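Glycosyltransferase (PDB 2IUY) binds UDP and probably transfers a sugar from a nucleotide-activated donor in avilamycin A biosynthesis, as a retaining family GT4 glycosyltransferase. Local coordinates at residues A[250-255]-A[274-279]. Sequence-based numbering, arbitrary orientation.
Sequences WCEPGA and GCLAEI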
# COMPACT_ATOMS: atom_id res chain seq x y z
N TRP A 250 13.76 -7.72 6.30
CA TRP A 250 12.65 -7.03 5.65
C TRP A 250 11.72 -8.06 4.92
O TRP A 250 12.17 -8.95 4.20
CB TRP A 250 13.14 -5.92 4.69
CG TRP A 250 11.95 -5.21 4.03
CD1 TRP A 250 11.42 -5.45 2.80
CD2 TRP A 250 11.13 -4.19 4.61
NE1 TRP A 250 10.36 -4.63 2.57
CE2 TRP A 250 10.14 -3.85 3.67
CE3 TRP A 250 11.17 -3.49 5.82
CZ2 TRP A 250 9.17 -2.86 3.90
CZ3 TRP A 250 10.21 -2.48 6.05
CH2 TRP A 250 9.22 -2.17 5.09
N CYS A 251 10.42 -7.89 5.12
CA CYS A 251 9.42 -8.74 4.48
C CYS A 251 8.29 -7.81 4.02
O CYS A 251 7.53 -7.31 4.86
CB CYS A 251 8.91 -9.76 5.49
SG CYS A 251 7.56 -10.86 4.96
N GLU A 252 8.20 -7.54 2.71
CA GLU A 252 7.25 -6.51 2.19
C GLU A 252 5.84 -6.91 2.65
O GLU A 252 5.42 -8.00 2.36
CB GLU A 252 7.35 -6.38 0.67
CG GLU A 252 6.60 -5.15 0.06
CD GLU A 252 7.16 -3.86 0.55
OE1 GLU A 252 8.40 -3.69 0.51
OE2 GLU A 252 6.40 -3.00 1.01
N PRO A 253 5.18 -6.10 3.51
CA PRO A 253 3.82 -6.52 3.95
C PRO A 253 2.72 -6.71 2.90
O PRO A 253 2.05 -7.78 2.90
CB PRO A 253 3.42 -5.46 4.99
CG PRO A 253 4.68 -4.73 5.35
CD PRO A 253 5.66 -4.91 4.22
N GLY A 254 2.56 -5.70 2.01
CA GLY A 254 1.48 -5.67 1.07
C GLY A 254 1.71 -4.97 -0.27
O GLY A 254 0.99 -5.25 -1.25
N ALA A 255 2.69 -4.06 -0.33
CA ALA A 255 3.14 -3.45 -1.59
C ALA A 255 2.00 -2.85 -2.42
O ALA A 255 1.60 -3.37 -3.45
CB ALA A 255 3.96 -4.44 -2.44
N GLY A 274 8.58 -11.09 0.62
CA GLY A 274 7.35 -10.87 1.39
C GLY A 274 6.12 -11.14 0.55
O GLY A 274 6.05 -12.12 -0.16
N CYS A 275 5.20 -10.20 0.53
CA CYS A 275 3.95 -10.31 -0.25
C CYS A 275 4.18 -10.39 -1.77
O CYS A 275 3.31 -10.86 -2.51
CB CYS A 275 3.07 -9.11 0.07
SG CYS A 275 3.60 -7.55 -0.69
N LEU A 276 5.32 -9.91 -2.25
CA LEU A 276 5.54 -9.88 -3.71
C LEU A 276 5.43 -11.24 -4.41
O LEU A 276 4.88 -11.34 -5.52
CB LEU A 276 6.85 -9.18 -4.04
CG LEU A 276 6.87 -7.73 -3.50
CD1 LEU A 276 8.28 -7.16 -3.70
CD2 LEU A 276 5.82 -6.83 -4.20
N ALA A 277 5.95 -12.28 -3.78
CA ALA A 277 5.79 -13.65 -4.29
C ALA A 277 4.31 -14.01 -4.59
O ALA A 277 4.02 -14.81 -5.49
CB ALA A 277 6.43 -14.66 -3.29
N GLU A 278 3.40 -13.42 -3.84
CA GLU A 278 1.95 -13.76 -3.87
C GLU A 278 1.18 -12.98 -4.90
O GLU A 278 0.23 -13.50 -5.52
CB GLU A 278 1.33 -13.55 -2.46
CG GLU A 278 1.75 -14.63 -1.40
CD GLU A 278 1.45 -14.19 0.05
OE1 GLU A 278 0.29 -13.86 0.35
OE2 GLU A 278 2.38 -14.15 0.87
N ILE A 279 1.59 -11.72 -5.11
CA ILE A 279 0.80 -10.80 -5.93
C ILE A 279 1.39 -10.43 -7.27
O ILE A 279 0.64 -10.20 -8.20
CB ILE A 279 0.37 -9.51 -5.15
CG1 ILE A 279 1.58 -8.71 -4.59
CG2 ILE A 279 -0.52 -9.89 -3.99
CD1 ILE A 279 1.10 -7.35 -3.94
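In the C-terminal Rossmann-like domain of this GT-B fold, the loop leading into helix 256-263 meets the turn that opens helix 276-279. The loop carries Glu252, which with UDP-binding Glu260 matches the spacing of the EX7E motif of retaining GT4 enzymes. Cys275 is where the two segments join. Its backbone N bonds to Glu252 O at 2.9 Å, nearly straight at 168°, while its side chain turns into the bend at Gly254. With chi1 at 75°, SG sits between its own backbone N and carbonyl carbon, and this rotation lays the sulfur tightly against the Gly254 backbone, 3.2 Å from Gly254 C. The methyl of Ala255 closes over the same sulfur, with Ala255 CB 3.6 Å from Cys275 SG, and also meets one branch of Leu276, its CD2 at 3.5 Å from Ala255 CB. Further along the helix, Ile279 CD1 reaches Gly254 O at 3.4 Å. At the other end the backbones run close, and Cys251 SG rests 3.6 Å from Gly274 CA. Glu252 meets Cys275 SG mainly through CG, at 3.9 Å, then bends at chi2 (63°). Its OE1 takes Ser239 OG and, from above the carboxylate plane, Trp250 NE1 at 3.0 Å; OE2 forms a salt bridge to UDP-binding Lys175. Glu252 thus serves both sides: its carbonyl ties the loop to the helix turn, and its carboxylate probably helps position that lysine for the nucleotide.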